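Local coordinates for protein Non-ribosomal peptide synthetase (Streptomyces halstedii, PDB 3WV4) that belongs to the non-ribosomal peptide synthetases and carries an AMP-binding domain of the ANL superfamily, here as its N-terminal part, at residues A[66-71]-A[104-110]; A[340-345]-A[423-427]; A[273-277]-A[295-299]; A[334-338]-A[350-356]; A[115-119]-A[184-190]. All blocks are in the same frame, centred on the assembly; numbering follows the deposited sequence.

Interaction 1. Residues A[66-71]-A[104-110]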
# COMPACT_ATOMS: atom_id res chain seq x y z
N ASP A 66 6.04 -16.07 -1.09
CA ASP A 66 7.30 -15.34 -1.02
C ASP A 66 8.39 -16.33 -1.42
O ASP A 66 8.07 -17.44 -1.87
CB ASP A 66 7.55 -14.72 0.39
CG ASP A 66 7.64 -15.73 1.51
OD1 ASP A 66 7.78 -16.95 1.28
OD2 ASP A 66 7.53 -15.30 2.69
N ALA A 67 9.66 -15.93 -1.26
CA ALA A 67 10.79 -16.81 -1.62
C ALA A 67 10.76 -18.15 -0.90
O ALA A 67 11.25 -19.13 -1.43
CB ALA A 67 12.12 -16.11 -1.38
N PHE A 68 10.14 -18.21 0.28
CA PHE A 68 10.28 -19.38 1.18
C PHE A 68 9.08 -20.33 1.20
O PHE A 68 9.23 -21.48 1.56
CB PHE A 68 10.62 -18.90 2.58
CG PHE A 68 11.71 -17.89 2.60
CD1 PHE A 68 13.04 -18.28 2.53
CD2 PHE A 68 11.42 -16.53 2.64
CE1 PHE A 68 14.07 -17.34 2.52
CE2 PHE A 68 12.45 -15.58 2.63
CZ PHE A 68 13.77 -15.99 2.57
N GLY A 69 7.89 -19.87 0.81
CA GLY A 69 6.74 -20.78 0.73
C GLY A 69 5.48 -20.04 0.34
O GLY A 69 5.52 -18.87 -0.07
N THR A 70 4.33 -20.70 0.52
CA THR A 70 3.03 -20.13 0.14
C THR A 70 2.04 -20.34 1.29
O THR A 70 2.05 -21.41 1.95
CB THR A 70 2.52 -20.83 -1.15
OG1 THR A 70 3.47 -20.62 -2.20
CG2 THR A 70 1.19 -20.27 -1.62
N TRP A 71 1.21 -19.34 1.55
CA TRP A 71 0.08 -19.48 2.48
C TRP A 71 -1.25 -19.34 1.77
O TRP A 71 -1.41 -18.48 0.89
CB TRP A 71 0.08 -18.37 3.53
CG TRP A 71 1.03 -18.50 4.64
CD1 TRP A 71 1.71 -19.64 5.03
CD2 TRP A 71 1.37 -17.49 5.60
NE1 TRP A 71 2.46 -19.36 6.11
CE2 TRP A 71 2.28 -18.06 6.49
CE3 TRP A 71 1.04 -16.14 5.74
CZ2 TRP A 71 2.84 -17.34 7.53
CZ3 TRP A 71 1.58 -15.44 6.76
CH2 TRP A 71 2.48 -16.03 7.64
N ASN A 104 9.84 -8.21 2.28
CA ASN A 104 8.69 -8.83 1.64
C ASN A 104 8.59 -10.30 1.88
O ASN A 104 8.92 -11.12 0.99
CB ASN A 104 8.73 -8.60 0.13
CG ASN A 104 8.07 -7.28 -0.28
OD1 ASN A 104 7.83 -6.40 0.56
ND2 ASN A 104 7.81 -7.13 -1.60
N ILE A 105 8.06 -10.64 3.05
CA ILE A 105 7.84 -12.02 3.40
C ILE A 105 6.45 -12.17 4.01
O ILE A 105 5.88 -11.18 4.51
CB ILE A 105 8.95 -12.54 4.34
CG1 ILE A 105 9.04 -11.73 5.62
CG2 ILE A 105 10.30 -12.47 3.66
CD1 ILE A 105 10.10 -12.23 6.60
N ARG A 106 5.92 -13.39 3.96
CA ARG A 106 4.59 -13.66 4.47
C ARG A 106 4.36 -13.16 5.89
O ARG A 106 3.32 -12.62 6.20
CB ARG A 106 4.38 -15.17 4.42
CG ARG A 106 4.08 -15.70 3.03
CD ARG A 106 4.18 -17.20 3.01
NE ARG A 106 5.54 -17.60 3.32
CZ ARG A 106 5.88 -18.75 3.85
NH1 ARG A 106 4.96 -19.64 4.09
NH2 ARG A 106 7.16 -19.02 4.09
N GLN A 107 5.38 -13.24 6.73
CA GLN A 107 5.30 -12.85 8.12
C GLN A 107 4.91 -11.42 8.29
O GLN A 107 4.14 -11.09 9.15
CB GLN A 107 6.64 -13.10 8.86
CG GLN A 107 7.00 -14.57 9.04
CD GLN A 107 7.88 -15.10 7.91
OE1 GLN A 107 7.57 -14.98 6.73
NE2 GLN A 107 8.99 -15.69 8.28
N THR A 108 5.44 -10.54 7.45
CA THR A 108 5.11 -9.12 7.55
C THR A 108 3.61 -8.83 7.32
O THR A 108 3.05 -7.91 7.89
CB THR A 108 5.90 -8.33 6.48
OG1 THR A 108 7.26 -8.78 6.45
CG2 THR A 108 5.90 -6.86 6.78
N VAL A 109 2.97 -9.62 6.47
CA VAL A 109 1.55 -9.43 6.17
C VAL A 109 0.70 -9.90 7.37
O VAL A 109 -0.36 -9.31 7.69
CB VAL A 109 1.17 -10.20 4.90
CG1 VAL A 109 -0.30 -10.00 4.54
CG2 VAL A 109 2.03 -9.73 3.73
N ALA A 110 1.20 -10.93 8.05
CA ALA A 110 0.62 -11.43 9.28
C ALA A 110 0.78 -10.45 10.42
O ALA A 110 -0.16 -10.26 11.22
CB ALA A 110 1.22 -12.80 9.65
O HOH W 1 10.54 -13.22 -0.87
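The guanidinium of R106 stands upright against the carboxylate of D66, the two planes 89° apart, at a corner where the first turn of helix 106-116 meets an Asx turn leading into strand 70-72 of the AMP-binding fold. D66 OD1 takes the backbone N-H groups of F68 and G69, the first from above the carboxylate plane and the second nearly in line with the C-O bond. D66 OD2 serves the helix start, where R106 N donates at 2.8 Å in an almost straight bond and R106 NE adds a second, 3.1 Å long, from the same face. R106 NE is also 3.1 Å from D66 OD1, making the pair a salt bridge. Two donors on each oxygen fix the rotation of the carboxylate and would be expected to favour its charged form.

The arginine chain bends at its CG-CD bond (chi3 -63°), which brings the guanidinium over G69 and across to W71. The indole receives R106 twice on one face: CB sits 3.6 Å from the centroid of the six-membered ring as a CH-pi contact, and CZ lies 4.5 Å from that of the five-membered ring, a cation-pi pair with the planes 58° apart. W71 also stacks with H79 of helix 73-89. At the far rim of the indole, A110 CB meets W71 CZ3 edge-on at 3.9 Å, while F68 CE2 touches I105 CG2.

Interaction 2. Residues A[340-345]-A[423-427]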
# COMPACT_ATOMS: atom_id res chain seq x y z
N TYR A 340 -2.25 8.66 -10.59
CA TYR A 340 -1.59 9.74 -9.87
C TYR A 340 -2.14 9.76 -8.48
O TYR A 340 -3.34 9.50 -8.26
CB TYR A 340 -1.82 11.08 -10.59
CG TYR A 340 -1.75 12.27 -9.70
CD1 TYR A 340 -0.49 12.70 -9.16
CD2 TYR A 340 -2.87 13.05 -9.43
CE1 TYR A 340 -0.42 13.83 -8.36
CE2 TYR A 340 -2.81 14.17 -8.61
CZ TYR A 340 -1.57 14.57 -8.10
OH TYR A 340 -1.51 15.68 -7.26
N GLY A 341 -1.29 10.02 -7.52
CA GLY A 341 -1.71 10.11 -6.16
C GLY A 341 -0.67 10.69 -5.24
O GLY A 341 0.45 10.95 -5.66
N GLN A 342 -1.04 10.85 -3.97
CA GLN A 342 -0.13 11.22 -2.88
C GLN A 342 -0.48 10.32 -1.74
O GLN A 342 -1.64 9.94 -1.61
CB GLN A 342 -0.39 12.66 -2.37
CG GLN A 342 0.15 13.77 -3.24
CD GLN A 342 -0.09 15.17 -2.66
OE1 GLN A 342 -0.83 15.38 -1.70
NE2 GLN A 342 0.60 16.12 -3.20
N THR A 343 0.47 10.15 -0.83
CA THR A 343 0.25 9.42 0.40
C THR A 343 -0.88 9.97 1.27
O THR A 343 -1.68 9.19 1.84
CB THR A 343 1.56 9.36 1.19
OG1 THR A 343 2.58 8.78 0.38
CG2 THR A 343 1.37 8.48 2.38
N GLU A 344 -1.06 11.29 1.23
CA GLU A 344 -2.08 11.98 2.02
C GLU A 344 -3.51 11.53 1.76
O GLU A 344 -4.42 11.69 2.64
CB GLU A 344 -1.94 13.51 1.79
CG GLU A 344 -0.77 14.18 2.51
CD GLU A 344 0.60 14.01 1.84
OE1 GLU A 344 0.81 13.19 0.91
OE2 GLU A 344 1.53 14.67 2.32
N CYS A 345 -3.75 10.90 0.62
CA CYS A 345 -5.07 10.26 0.37
C CYS A 345 -5.00 8.93 -0.41
O CYS A 345 -5.94 8.51 -1.07
CB CYS A 345 -5.93 11.26 -0.37
SG CYS A 345 -5.41 11.64 -2.02
N LEU A 423 -8.13 18.15 0.90
CA LEU A 423 -6.68 18.02 0.79
C LEU A 423 -6.18 18.93 -0.29
O LEU A 423 -6.62 18.86 -1.42
CB LEU A 423 -6.26 16.59 0.44
CG LEU A 423 -4.80 16.39 0.09
CD1 LEU A 423 -3.96 16.58 1.35
CD2 LEU A 423 -4.58 15.04 -0.59
N HIS A 424 -5.21 19.77 0.07
CA HIS A 424 -4.53 20.64 -0.88
C HIS A 424 -3.20 20.02 -1.20
O HIS A 424 -2.34 19.91 -0.32
CB HIS A 424 -4.34 22.05 -0.26
CG HIS A 424 -5.62 22.80 -0.07
ND1 HIS A 424 -5.97 23.88 -0.85
CD2 HIS A 424 -6.64 22.61 0.80
CE1 HIS A 424 -7.15 24.33 -0.47
NE2 HIS A 424 -7.58 23.57 0.52
N THR A 425 -3.01 19.62 -2.45
CA THR A 425 -1.88 18.77 -2.79
C THR A 425 -0.56 19.51 -3.02
O THR A 425 0.51 18.88 -3.04
CB THR A 425 -2.15 18.03 -4.10
OG1 THR A 425 -2.19 18.98 -5.17
CG2 THR A 425 -3.48 17.22 -4.03
N GLY A 426 -0.63 20.80 -3.33
CA GLY A 426 0.54 21.54 -3.73
C GLY A 426 0.93 21.20 -5.15
O GLY A 426 1.96 21.63 -5.62
N ASP A 427 0.12 20.43 -5.86
CA ASP A 427 0.38 20.22 -7.27
C ASP A 427 -0.57 21.13 -8.04
O ASP A 427 -1.65 21.48 -7.55
CB ASP A 427 0.21 18.76 -7.65
CG ASP A 427 1.33 17.85 -7.10
OD1 ASP A 427 2.47 18.32 -6.92
OD2 ASP A 427 1.03 16.66 -6.85
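The Y340 ring meets D427 at its edge, with OD2 lying in the ring plane and the carboxylate turned 49° from it. The hydroxyl donates over 2.8 Å to D427 OD2, which accepts with its anti lone pair, the one directed away from the other carboxylate oxygen. The same ring is engaged edge-to-face with F439. This is where the loop after strand 335-340 of the AMP-binding fold faces the corner at which the chain leaves strand 422-425 for strand 427-431.

The second flat group, the amide of Q342, approaches across T425. CG is anti to the carbonyl carbon (chi1 -77°) and the chain beyond it is extended, which carries NE2 out to T425 O at 2.8 Å. The acceptor lies close to the amide plane, and the N-H arrives in the carbonyl plane on a lone pair, at a C=O...N angle of 122°. The amide also rests against T425 CB, 3.5 Å from NE2. T425 itself forms an ST turn: its OG1 accepts from D427 N, bracing the corner from which D427 reaches Y340.

At the L423 end the contact is apolar. L423 crosses E344 at about a right angle, and CD1 presses on E344 CB at 3.7 Å while the carboxylate of E344 bends off to bond Y401. The other branch, L423 CD2, lies 3.8 Å from C345 SG.

Interaction 3. Residues A[273-277]-A[295-299]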
# COMPACT_ATOMS: atom_id res chain seq x y z
N LEU A 273 13.82 -11.83 -13.85
CA LEU A 273 12.51 -11.28 -13.81
C LEU A 273 11.50 -11.90 -14.77
O LEU A 273 10.40 -12.24 -14.35
CB LEU A 273 12.62 -9.79 -14.06
CG LEU A 273 11.33 -9.03 -13.77
CD1 LEU A 273 10.88 -9.27 -12.33
CD2 LEU A 273 11.57 -7.56 -14.05
N VAL A 274 11.86 -12.03 -16.06
CA VAL A 274 10.88 -12.48 -17.06
C VAL A 274 10.41 -13.93 -16.83
O VAL A 274 9.21 -14.25 -16.97
CB VAL A 274 11.42 -12.39 -18.50
CG1 VAL A 274 10.37 -12.89 -19.49
CG2 VAL A 274 11.82 -10.95 -18.82
N LYS A 275 11.35 -14.76 -16.46
CA LYS A 275 11.08 -16.13 -16.10
C LYS A 275 10.17 -16.20 -14.87
O LYS A 275 9.11 -16.84 -14.89
CB LYS A 275 12.41 -16.83 -15.81
CG LYS A 275 12.34 -18.34 -15.69
CD LYS A 275 13.65 -18.87 -15.14
CE LYS A 275 13.74 -20.36 -15.33
NZ LYS A 275 15.02 -20.89 -14.78
N SER A 276 10.57 -15.53 -13.80
CA SER A 276 9.73 -15.46 -12.61
C SER A 276 8.28 -15.09 -12.96
O SER A 276 7.33 -15.69 -12.45
CB SER A 276 10.30 -14.45 -11.61
OG SER A 276 11.71 -14.37 -11.76
N LEU A 277 8.10 -14.09 -13.82
CA LEU A 277 6.77 -13.66 -14.17
C LEU A 277 5.99 -14.76 -14.82
O LEU A 277 4.86 -15.03 -14.42
CB LEU A 277 6.81 -12.46 -15.10
CG LEU A 277 7.32 -11.22 -14.34
CD1 LEU A 277 7.73 -10.10 -15.31
CD2 LEU A 277 6.18 -10.70 -13.49
N LEU A 295 12.35 -4.32 -17.43
CA LEU A 295 11.53 -5.38 -18.00
C LEU A 295 11.54 -5.42 -19.55
O LEU A 295 11.57 -6.48 -20.15
CB LEU A 295 10.08 -5.31 -17.49
CG LEU A 295 9.12 -6.48 -17.89
CD1 LEU A 295 9.78 -7.85 -17.81
CD2 LEU A 295 7.80 -6.54 -17.12
N THR A 296 11.49 -4.27 -20.19
CA THR A 296 11.50 -4.22 -21.65
C THR A 296 12.89 -4.61 -22.23
O THR A 296 12.98 -5.32 -23.23
CB THR A 296 11.13 -2.82 -22.12
OG1 THR A 296 12.00 -1.88 -21.49
CG2 THR A 296 9.65 -2.50 -21.74
N THR A 297 13.95 -4.15 -21.56
CA THR A 297 15.34 -4.56 -21.81
C THR A 297 15.52 -6.10 -21.67
O THR A 297 16.07 -6.75 -22.58
CB THR A 297 16.25 -3.76 -20.85
OG1 THR A 297 16.12 -2.36 -21.17
CG2 THR A 297 17.71 -4.16 -20.93
N LEU A 298 15.00 -6.68 -20.57
CA LEU A 298 15.11 -8.13 -20.33
C LEU A 298 14.31 -9.01 -21.31
O LEU A 298 14.68 -10.17 -21.57
CB LEU A 298 14.68 -8.52 -18.90
CG LEU A 298 15.57 -8.32 -17.68
CD1 LEU A 298 16.53 -7.16 -17.81
CD2 LEU A 298 14.71 -8.16 -16.43
N ILE A 299 13.22 -8.47 -21.82
CA ILE A 299 12.29 -9.29 -22.63
C ILE A 299 12.87 -9.64 -24.00
O ILE A 299 12.60 -10.72 -24.51
CB ILE A 299 10.90 -8.64 -22.74
CG1 ILE A 299 9.84 -9.70 -23.05
CG2 ILE A 299 10.88 -7.51 -23.74
CD1 ILE A 299 9.58 -10.69 -21.94
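V274 packs against L295, L298 and I299 where helix 273-280 crosses helix 289-300. In this helix-helix packing of the AMP-binding fold the two run almost perpendicularly, with a signed angle of -89° and local axes 10.1 Å apart, so only a short patch of each can meet.

The tight end is at V274. Its CG1, anti to the backbone N (chi1 179°), runs into I299 CD1 at 3.4 Å, closer than ordinary van der Waals contact; the two side chains cross at about a right angle. The other methyl, V274 CG2, lies 3.8 Å from L298 CB and equally far from L295 CD1, so one valine touches three residues of the facing helix. L273 packs nearly as closely with its CB, 3.6 Å from L298 CD2.

Toward L295 the fit relaxes. L277 and L295 reach for each other tip to tip, CD1 to CD1 at 3.9 Å, and both also lean on M285 of strand 284-287. L273 CD2 stays 4.2 Å from L295 CD1.

The outer faces turn elsewhere: K275 and T297 are exposed on the far sides of their helices, and T297 OG1 bonds back to S293 O within its own helix. F238 of strand 236-239 backs L273 and L277. L295 CD1 is the methyl shared by all three residues of the first helix, L273, V274 and L277.

Interaction 4. Residues A[334-338]-A[350-356]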
# COMPACT_ATOMS: atom_id res chain seq x y z
N ALA A 334 -1.62 -6.80 -22.48
CA ALA A 334 -1.54 -6.17 -21.22
C ALA A 334 -1.85 -4.71 -21.39
O ALA A 334 -1.41 -4.10 -22.34
CB ALA A 334 -0.15 -6.38 -20.57
N GLN A 335 -2.63 -4.16 -20.45
CA GLN A 335 -3.00 -2.73 -20.44
C GLN A 335 -2.04 -1.97 -19.56
O GLN A 335 -1.55 -2.52 -18.60
CB GLN A 335 -4.42 -2.58 -19.91
CG GLN A 335 -5.41 -3.20 -20.88
CD GLN A 335 -6.81 -3.32 -20.33
OE1 GLN A 335 -7.05 -3.92 -19.26
NE2 GLN A 335 -7.75 -2.86 -21.10
N VAL A 336 -1.70 -0.74 -19.94
CA VAL A 336 -0.70 0.05 -19.24
C VAL A 336 -1.39 1.26 -18.67
O VAL A 336 -1.87 2.14 -19.40
CB VAL A 336 0.40 0.49 -20.18
CG1 VAL A 336 1.37 1.41 -19.45
CG2 VAL A 336 1.10 -0.71 -20.76
N VAL A 337 -1.56 1.25 -17.37
CA VAL A 337 -2.54 2.07 -16.69
C VAL A 337 -1.88 3.20 -15.93
O VAL A 337 -1.05 2.93 -15.07
CB VAL A 337 -3.37 1.22 -15.73
CG1 VAL A 337 -4.31 2.11 -14.95
CG2 VAL A 337 -4.11 0.12 -16.50
N ARG A 338 -2.25 4.45 -16.25
CA ARG A 338 -1.67 5.57 -15.57
C ARG A 338 -2.45 5.92 -14.35
O ARG A 338 -3.69 5.83 -14.34
CB ARG A 338 -1.54 6.78 -16.51
CG ARG A 338 -0.51 6.62 -17.67
CD ARG A 338 -1.19 6.57 -19.06
NE ARG A 338 -1.93 7.77 -19.38
CZ ARG A 338 -2.91 7.91 -20.28
NH1 ARG A 338 -3.43 6.91 -20.97
NH2 ARG A 338 -3.40 9.13 -20.47
N ILE A 350 -7.08 7.77 -11.58
CA ILE A 350 -6.69 6.60 -12.37
C ILE A 350 -7.31 6.72 -13.76
O ILE A 350 -8.43 7.12 -13.88
CB ILE A 350 -7.18 5.27 -11.72
CG1 ILE A 350 -6.56 5.09 -10.37
CG2 ILE A 350 -6.86 4.09 -12.64
CD1 ILE A 350 -7.02 3.79 -9.67
N MET A 351 -6.53 6.45 -14.79
CA MET A 351 -7.01 6.39 -16.12
C MET A 351 -7.62 5.03 -16.28
O MET A 351 -6.95 4.00 -16.12
CB MET A 351 -5.92 6.51 -17.14
CG MET A 351 -6.45 6.67 -18.56
SD MET A 351 -7.53 8.16 -18.76
CE MET A 351 -6.43 9.38 -19.34
N PRO A 352 -8.88 4.99 -16.67
CA PRO A 352 -9.46 3.67 -16.82
C PRO A 352 -8.75 2.82 -17.88
O PRO A 352 -8.48 3.34 -18.95
CB PRO A 352 -10.91 3.97 -17.26
CG PRO A 352 -11.23 5.27 -16.64
CD PRO A 352 -9.91 6.06 -16.62
N PRO A 353 -8.53 1.51 -17.60
CA PRO A 353 -7.80 0.61 -18.50
C PRO A 353 -8.27 0.65 -19.92
O PRO A 353 -7.42 0.69 -20.85
CB PRO A 353 -8.03 -0.76 -17.88
CG PRO A 353 -8.00 -0.48 -16.46
CD PRO A 353 -8.69 0.89 -16.28
N HIS A 354 -9.59 0.62 -20.11
CA HIS A 354 -10.14 0.67 -21.45
C HIS A 354 -9.75 1.97 -22.17
O HIS A 354 -9.86 2.01 -23.40
CB HIS A 354 -11.70 0.35 -21.48
CG HIS A 354 -12.59 1.50 -21.08
ND1 HIS A 354 -12.77 1.88 -19.77
CD2 HIS A 354 -13.35 2.34 -21.81
CE1 HIS A 354 -13.55 2.93 -19.71
NE2 HIS A 354 -13.94 3.22 -20.94
N LEU A 355 -9.32 3.02 -21.45
CA LEU A 355 -8.96 4.31 -22.11
C LEU A 355 -7.45 4.55 -22.17
O LEU A 355 -7.01 5.71 -22.33
CB LEU A 355 -9.64 5.51 -21.40
CG LEU A 355 -11.18 5.47 -21.23
CD1 LEU A 355 -11.70 6.67 -20.45
CD2 LEU A 355 -11.88 5.40 -22.57
N GLU A 356 -6.66 3.47 -22.04
CA GLU A 356 -5.20 3.54 -21.92
C GLU A 356 -4.52 4.26 -23.11
O GLU A 356 -3.49 4.91 -22.88
CB GLU A 356 -4.57 2.14 -21.73
CG GLU A 356 -4.76 1.24 -22.93
CD GLU A 356 -3.88 -0.00 -22.91
OE1 GLU A 356 -2.65 0.02 -22.57
OE2 GLU A 356 -4.41 -1.02 -23.32
O HOH W 2 -6.85 -1.36 -23.40
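Strand-to-loop packing with a polar end at each side and an apolar middle joins E356 and M351 to strand 335-340, within the large mixed sheet of the AMP-binding fold. At one end the backbone continues the antiparallel pairing with strand 349-350: M351 N donates to R338 O at 2.9 Å. The loop then makes a short 3-10 turn at P353 and H354 and brings E356 back to the start of the strand.

E356 has CG between its backbone N and carbonyl carbon (chi1 65°) and an extended chain beyond. Its OE1 reaches V336 N at 2.9 Å, with the N-H meeting it from well above the carboxylate plane, and it also forms a salt bridge with R328. E356 crosses Q335 at about a right angle, with OE2 3.4 Å from Q335 CG. The end of Q335 crosses P353 in the same manner, its OE1 3.6 Å from P353 CB.

Between these ends V337 spreads its methyls, CG2 against P353 CG at 3.9 Å and CG1 against I350 CG2 at 4.0 Å. R338 and M351 lie side by side and point the same way, with M351 CG over one guanidinium face; R338 NH2 donates to S362 O.

With V336 N and R328 both at OE1, E356 is probably held in its charged form, and its carboxylate takes a strand N-H much as a neighbouring strand's carbonyl would.

Interaction 5. Residues A[115-119]-A[184-190]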
# COMPACT_ATOMS: atom_id res chain seq x y z
N ALA A 115 -1.97 -7.00 13.82
CA ALA A 115 -2.03 -5.70 14.49
C ALA A 115 -3.32 -4.96 14.25
O ALA A 115 -3.89 -4.36 15.18
CB ALA A 115 -0.89 -4.86 14.07
N CYS A 116 -3.81 -5.00 13.04
CA CYS A 116 -5.09 -4.36 12.75
C CYS A 116 -6.25 -4.95 13.60
O CYS A 116 -7.13 -4.18 14.10
CB CYS A 116 -5.41 -4.50 11.27
SG CYS A 116 -4.47 -3.36 10.22
N ARG A 117 -6.25 -6.29 13.75
CA ARG A 117 -7.29 -7.03 14.48
C ARG A 117 -7.31 -6.67 15.96
O ARG A 117 -8.25 -7.06 16.66
CB ARG A 117 -7.04 -8.53 14.42
CG ARG A 117 -7.31 -9.19 13.10
CD ARG A 117 -6.97 -10.67 13.15
NE ARG A 117 -8.06 -11.38 13.82
CZ ARG A 117 -8.03 -11.85 15.07
NH1 ARG A 117 -6.93 -11.76 15.85
NH2 ARG A 117 -9.13 -12.46 15.52
N ARG A 118 -6.26 -6.01 16.44
CA ARG A 118 -6.20 -5.52 17.81
C ARG A 118 -6.25 -4.03 17.92
O ARG A 118 -5.98 -3.49 18.98
CB ARG A 118 -4.94 -6.08 18.52
CG ARG A 118 -5.03 -7.58 18.74
CD ARG A 118 -6.16 -7.91 19.73
NE ARG A 118 -6.39 -9.35 19.93
CZ ARG A 118 -7.37 -10.06 19.37
NH1 ARG A 118 -8.22 -9.51 18.50
NH2 ARG A 118 -7.48 -11.34 19.65
N GLY A 119 -6.56 -3.35 16.83
CA GLY A 119 -6.49 -1.88 16.82
C GLY A 119 -5.12 -1.33 17.06
O GLY A 119 -4.97 -0.16 17.41
N GLY A 184 -5.96 -16.40 19.67
CA GLY A 184 -6.09 -15.08 19.10
C GLY A 184 -7.31 -14.92 18.23
O GLY A 184 -7.43 -13.90 17.56
N ALA A 185 -8.19 -15.93 18.18
CA ALA A 185 -9.37 -15.90 17.30
C ALA A 185 -10.39 -14.90 17.75
O ALA A 185 -11.18 -14.44 16.95
CB ALA A 185 -10.03 -17.29 17.18
N GLU A 186 -10.41 -14.65 19.04
CA GLU A 186 -11.16 -13.59 19.69
C GLU A 186 -11.08 -12.26 18.88
O GLU A 186 -10.00 -11.84 18.46
CB GLU A 186 -10.61 -13.42 21.15
CG GLU A 186 -9.22 -14.07 21.39
CD GLU A 186 -8.29 -13.38 22.40
OE1 GLU A 186 -8.75 -12.47 23.11
OE2 GLU A 186 -7.07 -13.74 22.50
N ALA A 187 -12.23 -11.63 18.63
CA ALA A 187 -12.27 -10.25 18.16
C ALA A 187 -12.12 -9.33 19.35
O ALA A 187 -12.19 -9.76 20.48
CB ALA A 187 -13.57 -9.96 17.45
N VAL A 188 -11.91 -8.06 19.07
CA VAL A 188 -11.78 -7.06 20.08
C VAL A 188 -12.37 -5.84 19.43
O VAL A 188 -12.41 -5.79 18.21
CB VAL A 188 -10.29 -6.87 20.41
CG1 VAL A 188 -9.80 -5.45 20.15
CG2 VAL A 188 -9.94 -7.39 21.78
N GLU A 189 -12.79 -4.86 20.22
CA GLU A 189 -13.34 -3.61 19.74
C GLU A 189 -12.30 -2.80 18.96
O GLU A 189 -11.28 -2.42 19.50
CB GLU A 189 -13.85 -2.78 20.94
CG GLU A 189 -14.29 -1.32 20.66
CD GLU A 189 -15.76 -1.17 20.29
OE1 GLU A 189 -16.38 -2.14 19.81
OE2 GLU A 189 -16.29 -0.05 20.47
N VAL A 190 -12.57 -2.56 17.68
CA VAL A 190 -11.78 -1.63 16.87
C VAL A 190 -12.73 -0.75 16.09
O VAL A 190 -13.67 -1.26 15.47
CB VAL A 190 -10.89 -2.38 15.88
CG1 VAL A 190 -10.10 -1.40 15.00
CG2 VAL A 190 -9.99 -3.34 16.62
O HOH W 3 -10.85 -7.50 16.34
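Two neighbouring arginines, R117 and R118, turn their guanidinium groups onto backbone carbonyls of the loop 184-190. R118 grips E186 O end-on with two nitrogens, NH1 at 2.9 Å and NH2 at 2.8 Å; the oxygen lies near the guanidinium plane, and both donors come from one face of the carbonyl. R117 NH1 reaches G184 O at 2.8 Å, nearly in line with the C=O bond, and its NH2 adds weak bonds to G184 O and E186 O.

Both chains leave a helix terminus of the AMP-binding fold: helix 106-116 ends in a Schellman motif with G119, at positive phi, as the C-prime residue. The chain of R117 bends at chi3 (79°) and that of R118 already at chi2 (-66°), which folds R118 back until NH1 also donates to R117 O, from above that carbonyl's plane. V188 crosses R118 at about a right angle, with CG2 over a guanidinium face. Water 3 links R117 O to V188 N.

Further along, V190 closes on the helix end: CG2 sits 3.4 Å from G119 N and 3.9 Å from C116 O.

Carbonyl oxygens bring no full charge, and the salt bridge from R118 NH2 to E186 OE2 is long. The firmer counter-charge for R118 is D88 of helix 73-89, at NE, so the arginine probably ties the loop to that helix while its other nitrogens serve the carbonyls.

Interaction 3 is the purely apolar contact, two buried helices crossing far from the chain's centre. Interaction 5, where arginines meet backbone carbonyls, is also largely buried, though its 184-190 loop is mostly exposed. Interactions 1, 2 and 4 are partly buried and mix polar with apolar pairs. Interactions 1 and 5 share helix 106-116, one at its start and the other at its end; arginine serves both, against a carboxylate and an indole in the first and carbonyls in the second. Interactions 2 and 4 adjoin in sequence and reach the same mixed sheet, with aspartate or glutamate as acceptor in each. Interactions 3 and 5 lie on opposite sides of the chain's centre, about 41 Å apart between centres.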